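Local coordinates for protein putative thioesterase (Novosphingobium aromaticivorans, PDB 3CJY) that probably hydrolyses acyl-CoA thioesters, as a double hotdog-fold thioesterase that binds calcium, at residues A[161-166]-A[223-228]; A[166-171]-A[182-187]; A[213-218]-A[244-249]. All blocks are in the same frame, centred on the assembly; numbering follows the deposited sequence.

Interaction 1: residues A[161-166]-A[223-228]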
loop_
_atom_site.group_PDB
_atom_site.type_symbol
_atom_site.label_atom_id
_atom_site.label_comp_id
_atom_site.label_asym_id
_atom_site.label_seq_id
_atom_site.Cartn_x
_atom_site.Cartn_y
_atom_site.Cartn_z
ATOM N N SER A 161 -6.662 19.462 8.221
ATOM C CA SER A 161 -6.037 19.650 6.910
ATOM C C SER A 161 -5.765 18.358 6.201
ATOM O O SER A 161 -5.151 17.449 6.760
ATOM C CB SER A 161 -4.703 20.402 7.076
ATOM O OG SER A 161 -4.205 20.820 5.817
ATOM N N GLY A 162 -6.274 18.265 4.982
ATOM C CA GLY A 162 -6.012 17.104 4.142
ATOM C C GLY A 162 -6.929 15.917 4.358
ATOM O O GLY A 162 -6.883 14.963 3.626
ATOM N N ARG A 163 -7.736 15.989 5.398
ATOM C CA ARG A 163 -8.662 14.917 5.733
ATOM C C ARG A 163 -10.072 15.079 5.186
ATOM O O ARG A 163 -10.605 16.188 5.061
ATOM C CB ARG A 163 -8.713 14.676 7.245
ATOM C CG ARG A 163 -7.373 14.357 7.918
ATOM C CD ARG A 163 -7.538 14.036 9.354
ATOM N NE ARG A 163 -6.263 13.697 9.992
ATOM C CZ ARG A 163 -5.745 12.470 10.074
ATOM N NH1 ARG A 163 -6.339 11.434 9.545
ATOM N NH2 ARG A 163 -4.571 12.279 10.682
ATOM N N THR A 164 -10.653 13.924 4.908
ATOM C CA THR A 164 -12.065 13.782 4.489
ATOM C C THR A 164 -12.612 12.544 5.190
ATOM O O THR A 164 -12.027 11.449 5.104
ATOM C CB THR A 164 -12.221 13.699 2.978
ATOM O OG1 THR A 164 -11.827 14.950 2.382
ATOM C CG2 THR A 164 -13.667 13.348 2.584
ATOM N N ARG A 165 -13.691 12.749 5.941
ATOM C CA ARG A 165 -14.376 11.661 6.663
ATOM C C ARG A 165 -15.833 11.585 6.246
ATOM O O ARG A 165 -16.589 12.535 6.384
ATOM C CB ARG A 165 -14.244 11.835 8.158
ATOM C CG ARG A 165 -12.836 11.788 8.641
ATOM C CD ARG A 165 -12.635 12.225 10.065
ATOM N NE ARG A 165 -11.333 11.775 10.520
ATOM C CZ ARG A 165 -10.587 12.399 11.405
ATOM N NH1 ARG A 165 -10.998 13.550 11.902
ATOM N NH2 ARG A 165 -9.425 11.880 11.759
ATOM N N LEU A 166 -16.168 10.470 5.606
ATOM C CA LEU A 166 -17.512 10.216 5.093
ATOM C C LEU A 166 -18.112 8.938 5.692
ATOM O O LEU A 166 -17.405 7.942 5.872
ATOM C CB LEU A 166 -17.419 10.023 3.561
ATOM C CG LEU A 166 -16.796 11.151 2.770
ATOM C CD1 LEU A 166 -16.733 10.679 1.286
ATOM C CD2 LEU A 166 -17.621 12.368 2.861
ATOM N N ASP A 223 -12.465 7.022 6.356
ATOM C CA ASP A 223 -11.606 7.996 7.034
ATOM C C ASP A 223 -10.289 8.179 6.289
ATOM O O ASP A 223 -9.389 7.366 6.423
ATOM C CB ASP A 223 -11.410 7.371 8.448
ATOM C CG ASP A 223 -10.605 8.217 9.406
ATOM O OD1 ASP A 223 -10.371 9.396 9.133
ATOM O OD2 ASP A 223 -10.222 7.641 10.458
HETATM N N MSE A 224 -10.217 9.275 5.536
HETATM C CA MSE A 224 -9.181 9.567 4.553
HETATM C C MSE A 224 -8.304 10.741 4.822
HETATM O O MSE A 224 -8.702 11.751 5.428
HETATM C CB MSE A 224 -9.861 9.818 3.173
HETATM C CG MSE A 224 -10.700 8.665 2.675
HETATM SE SE MSE A 224 -11.603 8.853 1.018
HETATM C CE MSE A 224 -12.981 10.031 1.651
ATOM N N ILE A 225 -7.065 10.610 4.361
ATOM C CA ILE A 225 -6.132 11.722 4.392
ATOM C C ILE A 225 -5.346 11.769 3.086
ATOM O O ILE A 225 -4.952 10.727 2.529
ATOM C CB ILE A 225 -5.155 11.653 5.645
ATOM C CG1 ILE A 225 -4.309 12.911 5.749
ATOM C CG2 ILE A 225 -4.271 10.395 5.536
ATOM C CD1 ILE A 225 -3.601 13.099 7.097
ATOM N N ILE A 226 -5.105 12.982 2.606
ATOM C CA ILE A 226 -4.159 13.232 1.492
ATOM C C ILE A 226 -3.025 14.014 2.158
ATOM O O ILE A 226 -3.150 15.193 2.465
ATOM C CB ILE A 226 -4.768 14.120 0.359
ATOM C CG1 ILE A 226 -6.049 13.512 -0.195
ATOM C CG2 ILE A 226 -3.739 14.285 -0.714
ATOM C CD1 ILE A 226 -5.871 12.132 -0.846
ATOM N N PRO A 227 -1.899 13.340 2.461
ATOM C CA PRO A 227 -0.908 14.040 3.256
ATOM C C PRO A 227 0.068 14.933 2.485
ATOM O O PRO A 227 0.627 15.879 3.042
ATOM C CB PRO A 227 -0.135 12.873 3.921
ATOM C CG PRO A 227 -0.172 11.819 2.911
ATOM C CD PRO A 227 -1.587 11.908 2.332
ATOM N N SER A 228 0.260 14.630 1.229
ATOM C CA SER A 228 1.240 15.304 0.424
ATOM C C SER A 228 1.100 15.031 -1.096
ATOM O O SER A 228 0.445 14.090 -1.561
ATOM C CB SER A 228 2.626 14.861 0.878
ATOM O OG SER A 228 2.730 13.469 0.601
HETATM O O HOH W 1 -8.885 11.273 8.111
HETATM O O HOH W 2 -8.675 9.016 11.945
#

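Interaction 2: residues A[166-171]-A[182-187]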
loop_
_atom_site.group_PDB
_atom_site.type_symbol
_atom_site.label_atom_id
_atom_site.label_comp_id
_atom_site.label_asym_id
_atom_site.label_seq_id
_atom_site.Cartn_x
_atom_site.Cartn_y
_atom_site.Cartn_z
ATOM N N LEU A 166 -16.168 10.470 5.606
ATOM C CA LEU A 166 -17.512 10.216 5.093
ATOM C C LEU A 166 -18.112 8.938 5.692
ATOM O O LEU A 166 -17.405 7.942 5.872
ATOM C CB LEU A 166 -17.419 10.023 3.561
ATOM C CG LEU A 166 -16.796 11.151 2.770
ATOM C CD1 LEU A 166 -16.733 10.679 1.286
ATOM C CD2 LEU A 166 -17.621 12.368 2.861
ATOM N N TRP A 167 -19.410 8.972 5.969
ATOM C CA TRP A 167 -20.164 7.771 6.255
ATOM C C TRP A 167 -20.686 7.271 4.899
ATOM O O TRP A 167 -21.326 8.010 4.128
ATOM C CB TRP A 167 -21.341 8.007 7.209
ATOM C CG TRP A 167 -20.992 8.179 8.634
ATOM C CD1 TRP A 167 -21.072 9.328 9.355
ATOM C CD2 TRP A 167 -20.516 7.176 9.526
ATOM N NE1 TRP A 167 -20.708 9.099 10.648
ATOM C CE2 TRP A 167 -20.319 7.797 10.783
ATOM C CE3 TRP A 167 -20.220 5.837 9.403
ATOM C CZ2 TRP A 167 -19.886 7.078 11.913
ATOM C CZ3 TRP A 167 -19.777 5.133 10.518
ATOM C CH2 TRP A 167 -19.622 5.748 11.745
ATOM N N LEU A 168 -20.439 6.002 4.626
ATOM C CA LEU A 168 -20.858 5.362 3.380
ATOM C C LEU A 168 -21.703 4.136 3.643
ATOM O O LEU A 168 -21.430 3.372 4.533
ATOM C CB LEU A 168 -19.647 4.904 2.549
ATOM C CG LEU A 168 -18.626 5.981 2.206
ATOM C CD1 LEU A 168 -17.419 5.287 1.503
ATOM C CD2 LEU A 168 -19.224 7.110 1.379
ATOM N N ARG A 169 -22.752 3.974 2.857
ATOM C CA ARG A 169 -23.603 2.811 3.009
ATOM C C ARG A 169 -24.137 2.393 1.651
ATOM O O ARG A 169 -24.714 3.234 0.914
ATOM C CB ARG A 169 -24.768 3.097 3.949
ATOM C CG ARG A 169 -25.597 1.817 4.163
ATOM C CD ARG A 169 -26.696 1.992 5.163
ATOM N NE ARG A 169 -27.691 3.008 4.828
ATOM C CZ ARG A 169 -28.674 3.343 5.675
ATOM N NH1 ARG A 169 -28.767 2.726 6.845
ATOM N NH2 ARG A 169 -29.565 4.289 5.375
ATOM N N ARG A 170 -23.934 1.126 1.324
ATOM C CA ARG A 170 -24.507 0.557 0.084
ATOM C C ARG A 170 -26.021 0.505 0.194
ATOM O O ARG A 170 -26.596 -0.066 1.157
ATOM C CB ARG A 170 -23.968 -0.834 -0.228
ATOM C CG ARG A 170 -22.560 -0.791 -0.778
ATOM C CD ARG A 170 -21.970 -2.094 -0.925
ATOM N NE ARG A 170 -22.687 -2.864 -1.900
ATOM C CZ ARG A 170 -22.138 -3.878 -2.559
ATOM N NH1 ARG A 170 -20.862 -4.192 -2.353
ATOM N NH2 ARG A 170 -22.849 -4.545 -3.453
ATOM N N LYS A 171 -26.679 1.086 -0.798
ATOM C CA LYS A 171 -28.137 1.086 -0.818
ATOM C C LYS A 171 -28.698 -0.324 -1.010
ATOM O O LYS A 171 -29.848 -0.578 -0.684
ATOM C CB LYS A 171 -28.673 2.047 -1.895
ATOM C CG LYS A 171 -28.433 3.558 -1.530
ATOM C CD LYS A 171 -28.922 4.513 -2.628
ATOM C CE LYS A 171 -28.381 5.914 -2.453
ATOM N NZ LYS A 171 -28.947 6.812 -3.525
ATOM N N ALA A 182 -13.042 -2.844 -0.554
ATOM C CA ALA A 182 -12.197 -2.463 -1.660
ATOM C C ALA A 182 -12.835 -1.267 -2.379
ATOM O O ALA A 182 -12.165 -0.346 -2.788
ATOM C CB ALA A 182 -11.996 -3.641 -2.640
HETATM N N MSE A 183 -14.153 -1.298 -2.528
HETATM C CA MSE A 183 -14.842 -0.234 -3.253
HETATM C C MSE A 183 -14.771 1.076 -2.436
HETATM O O MSE A 183 -14.480 2.140 -2.965
HETATM C CB MSE A 183 -16.258 -0.685 -3.621
HETATM C CG MSE A 183 -16.181 -1.533 -4.885
HETATM SE SE MSE A 183 -17.879 -2.289 -5.506
HETATM C CE MSE A 183 -17.949 -3.548 -4.330
ATOM N N PHE A 184 -15.049 0.993 -1.133
ATOM C CA PHE A 184 -15.042 2.177 -0.291
ATOM C C PHE A 184 -13.652 2.797 -0.116
ATOM O O PHE A 184 -13.498 4.017 0.077
ATOM C CB PHE A 184 -15.664 1.877 1.079
ATOM C CG PHE A 184 -17.159 1.633 1.040
ATOM C CD1 PHE A 184 -17.940 2.108 -0.014
ATOM C CD2 PHE A 184 -17.803 1.079 2.138
ATOM C CE1 PHE A 184 -19.353 1.996 0.035
ATOM C CE2 PHE A 184 -19.205 0.922 2.161
ATOM C CZ PHE A 184 -19.956 1.366 1.082
ATOM N N ALA A 185 -12.623 1.940 -0.163
ATOM C CA ALA A 185 -11.230 2.373 -0.091
ATOM C C ALA A 185 -10.890 3.299 -1.270
ATOM O O ALA A 185 -10.066 4.183 -1.160
ATOM C CB ALA A 185 -10.230 1.144 -0.090
ATOM N N ASP A 186 -11.545 3.070 -2.413
ATOM C CA ASP A 186 -11.285 3.880 -3.617
ATOM C C ASP A 186 -12.110 5.169 -3.707
ATOM O O ASP A 186 -12.319 5.723 -4.795
ATOM C CB ASP A 186 -11.411 3.042 -4.865
ATOM C CG ASP A 186 -10.753 3.698 -6.100
ATOM O OD1 ASP A 186 -9.662 4.270 -5.974
ATOM O OD2 ASP A 186 -11.349 3.640 -7.199
ATOM N N PHE A 187 -12.515 5.678 -2.551
ATOM C CA PHE A 187 -13.096 7.003 -2.456
ATOM C C PHE A 187 -12.004 8.095 -2.237
ATOM O O PHE A 187 -12.283 9.282 -2.163
ATOM C CB PHE A 187 -14.146 7.060 -1.350
ATOM C CG PHE A 187 -15.524 6.653 -1.791
ATOM C CD1 PHE A 187 -15.765 5.379 -2.287
ATOM C CD2 PHE A 187 -16.589 7.551 -1.664
ATOM C CE1 PHE A 187 -17.008 4.995 -2.702
ATOM C CE2 PHE A 187 -17.869 7.168 -2.056
ATOM C CZ PHE A 187 -18.071 5.878 -2.564
#

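Interaction 3: residues A[213-218]-A[244-249]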
loop_
_atom_site.group_PDB
_atom_site.type_symbol
_atom_site.label_atom_id
_atom_site.label_comp_id
_atom_site.label_asym_id
_atom_site.label_seq_id
_atom_site.Cartn_x
_atom_site.Cartn_y
_atom_site.Cartn_z
ATOM N N GLY A 213 -10.787 -7.379 9.078
ATOM C CA GLY A 213 -12.041 -8.071 9.326
ATOM C C GLY A 213 -13.194 -7.492 8.563
ATOM O O GLY A 213 -13.114 -6.402 8.055
ATOM N N ALA A 214 -14.243 -8.273 8.449
ATOM C CA ALA A 214 -15.416 -7.864 7.699
ATOM C C ALA A 214 -16.489 -7.547 8.685
ATOM O O ALA A 214 -16.346 -7.749 9.903
ATOM C CB ALA A 214 -15.879 -8.953 6.769
ATOM N N ALA A 215 -17.610 -7.108 8.158
ATOM C CA ALA A 215 -18.741 -6.776 9.012
ATOM C C ALA A 215 -20.034 -7.029 8.288
ATOM O O ALA A 215 -20.080 -7.184 7.045
ATOM C CB ALA A 215 -18.666 -5.286 9.428
ATOM N N ALA A 216 -21.088 -7.087 9.078
ATOM C CA ALA A 216 -22.446 -7.238 8.586
ATOM C C ALA A 216 -22.823 -5.942 7.842
ATOM O O ALA A 216 -22.130 -4.922 7.939
ATOM C CB ALA A 216 -23.402 -7.468 9.788
ATOM N N PRO A 217 -23.950 -5.953 7.116
ATOM C CA PRO A 217 -24.388 -4.714 6.447
ATOM C C PRO A 217 -24.534 -3.534 7.395
ATOM O O PRO A 217 -24.932 -3.666 8.551
ATOM C CB PRO A 217 -25.752 -5.102 5.821
ATOM C CG PRO A 217 -25.704 -6.618 5.725
ATOM C CD PRO A 217 -24.870 -7.056 6.890
ATOM N N GLY A 218 -24.196 -2.369 6.855
ATOM C CA GLY A 218 -24.318 -1.132 7.568
ATOM C C GLY A 218 -23.412 -0.028 7.087
ATOM O O GLY A 218 -22.866 -0.081 6.003
ATOM N N SER A 244 -19.268 1.129 14.874
ATOM C CA SER A 244 -18.960 0.966 16.281
ATOM C C SER A 244 -17.508 1.106 16.657
ATOM O O SER A 244 -17.133 0.719 17.763
ATOM C CB SER A 244 -19.439 -0.418 16.742
ATOM O OG SER A 244 -20.817 -0.551 16.466
ATOM N N GLY A 245 -16.694 1.588 15.736
ATOM C CA GLY A 245 -15.305 1.831 16.015
ATOM C C GLY A 245 -14.355 0.690 15.749
ATOM O O GLY A 245 -13.168 0.792 16.105
ATOM N N ARG A 246 -14.828 -0.360 15.071
ATOM C CA ARG A 246 -13.934 -1.493 14.737
ATOM C C ARG A 246 -13.319 -1.229 13.404
ATOM O O ARG A 246 -14.008 -0.826 12.452
ATOM C CB ARG A 246 -14.678 -2.808 14.747
ATOM C CG ARG A 246 -13.769 -4.009 14.367
ATOM C CD ARG A 246 -14.402 -5.395 14.641
ATOM N NE ARG A 246 -15.649 -5.624 13.940
ATOM C CZ ARG A 246 -15.780 -6.275 12.785
ATOM N NH1 ARG A 246 -14.726 -6.751 12.167
ATOM N NH2 ARG A 246 -16.987 -6.406 12.233
ATOM N N LEU A 247 -11.996 -1.417 13.346
ATOM C CA LEU A 247 -11.243 -1.225 12.129
ATOM C C LEU A 247 -11.370 -2.485 11.252
ATOM O O LEU A 247 -11.076 -3.602 11.687
ATOM C CB LEU A 247 -9.793 -0.896 12.459
ATOM C CG LEU A 247 -8.851 -0.528 11.314
ATOM C CD1 LEU A 247 -7.631 0.264 11.873
ATOM C CD2 LEU A 247 -8.406 -1.684 10.480
ATOM N N LEU A 248 -11.905 -2.280 10.062
ATOM C CA LEU A 248 -12.128 -3.361 9.091
ATOM C C LEU A 248 -10.972 -3.504 8.125
ATOM O O LEU A 248 -10.480 -4.618 7.804
ATOM C CB LEU A 248 -13.456 -3.095 8.354
ATOM C CG LEU A 248 -14.678 -2.898 9.222
ATOM C CD1 LEU A 248 -15.916 -2.638 8.303
ATOM C CD2 LEU A 248 -14.903 -4.080 10.189
ATOM N N ALA A 249 -10.559 -2.363 7.571
ATOM C CA ALA A 249 -9.481 -2.369 6.604
ATOM C C ALA A 249 -8.791 -1.051 6.503
ATOM O O ALA A 249 -9.273 -0.033 7.054
ATOM C CB ALA A 249 -10.034 -2.761 5.211
#

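Interaction 1: residues A[161-166]-A[223-228]
Arg-163 pairs with Ile-225, Thr-164 with Met-224 and Arg-165 with Asp-223, which sets strands 163-166 and 223-228 antiparallel. The backbone supplies three bonds. Thr-164 N donates to Met-224 O, and Met-224 N returns the bond to Thr-164 O at 2.9 Å. Ile-226 N closes the end on Gly-162 O, also 2.9 Å. Gly-162 has positive phi, and a CB there would collide with Ile-226 O.

The charged groups share one face. Arg-165 NE meets Asp-223 OD1 at 2.9 Å in a nearly straight salt bridge (172° at the hydrogen). The oxygen lies in the guanidinium plane, but the nitrogen sits above the carboxylate plane. One water links Arg-163 NH1, Asp-223 OD1 and Met-224 O; a second joins Arg-165 NH2 to Asp-223 OD2. Trp-241 NE1 also bonds OD2, so both carboxylate oxygens are held.

Apolar contacts lie on both faces. Ile-225 CD1 sits over the centre of the Arg-163 guanidinium, 3.7 Å from CZ. On the other face the selenomethionine at Met-224 bends at its third torsion (-75°). Met-224 CE thus reaches Thr-164 CG2 at 3.5 Å and Leu-166 CD1 at 3.8 Å. Helix 188-196 covers this face through Ala-191. An antiparallel strand pair with one face packed on a helix belongs to the helix-wrapped curved sheet of the hotdog fold.

Interaction 2: residues A[166-171]-A[182-187]
Leu-168 fits into the corner formed by the Phe-184 and Phe-187 rings, touching one face of each. Its CB stands over the Phe-184 ring, 3.9 Å from the centroid and 12° off the normal. Its CD1 does the same to Phe-187, 3.9 Å from that centroid and almost on the normal. Both are CH-pi contacts. CD1 also touches Phe-184 CD1 at 3.6 Å, so this one methyl serves both rings. The second methyl, CD2, meets Phe-187 CE2 at 3.7 Å. Leu-168 and Phe-184 run antiparallel alongside one another, while Leu-168 and Phe-187 reach toward each other. Leu-168 CG is anti to the carbonyl carbon (chi1 -56°), a setting that turns the branched end into the corner.

Arg-170 continues the packing at the strand end. Its CG lies 3.9 Å from Phe-184 CZ. The chain then bends, and NH1 passes CE of the selenomethionine at Met-183 at 3.6 Å, the two side chains crossing near a right angle. The guanidinium charge is met by Asp-172 in a salt bridge. Val-151 and Cys-222 on neighbouring strands also touch Leu-168. Helix 178-185 and the turn after it are thus seated by aromatic residues on the sheet, the helix-on-sheet core of the hotdog fold.

Interaction 3: residues A[213-218]-A[244-249]
The loop after strand 203-211 meets the start of strand 247-256 at the surface of the C-terminal hotdog domain, and Gly-213 N bonds Leu-248 O there at 3.1 Å. The bond is nearly straight (170°) and lies in the carbonyl plane, on a lone pair. Arg-246, just before the strand, grips one loop oxygen end-on with two nitrogens. NH2 reaches Ala-214 O at 2.8 Å and NH1 reaches the same Ala-214 O at 3.0 Å. That oxygen lies in the guanidinium plane, while both nitrogens approach from the same face of the carbonyl.

The strand has a classic beta bulge here: Leu-248 and Ala-249 both face Leu-240 of strand 233-241. From the bulge, Leu-248 CD2 lies 3.3 Å above the guanidinium plane of Arg-246, offset toward its rim. Its other methyl, CD1, touches Ala-215 CB at 4.0 Å. Ala-215 CB also comes within 3.5 Å of Arg-246 NH2. The arginine gets there by a bend at its third torsion (59°), which turns the group in toward the loop.

Replacing Arg-246 with a leucine would probably leave Ala-214 O without its two donors and the loop freer to move. Asp-242 OD1 accepts from the backbone N of Arg-246, just where the strand begins.

How the interactions relate
All three contacts lie in the C-terminal hotdog domain. Interaction 2 is the buried one, interaction 1 is partly buried, and interaction 3 is at the surface. Interactions 1 and 2 both use strand 163-170 and share Leu-166. They touch where the selenium of Met-224 packs on Phe-187 O, 3.3 Å away. Interaction 1 joins strand to strand; interaction 2 seats a helix on the same sheet. Interaction 3 ties a loop to another strand of that sheet and touches interaction 2 through Gly-218 and Arg-169. The chemistry follows place: aromatic and aliphatic packing inside, backbone pairing with a watered salt bridge between, and arginine-to-carbonyl bonds outside.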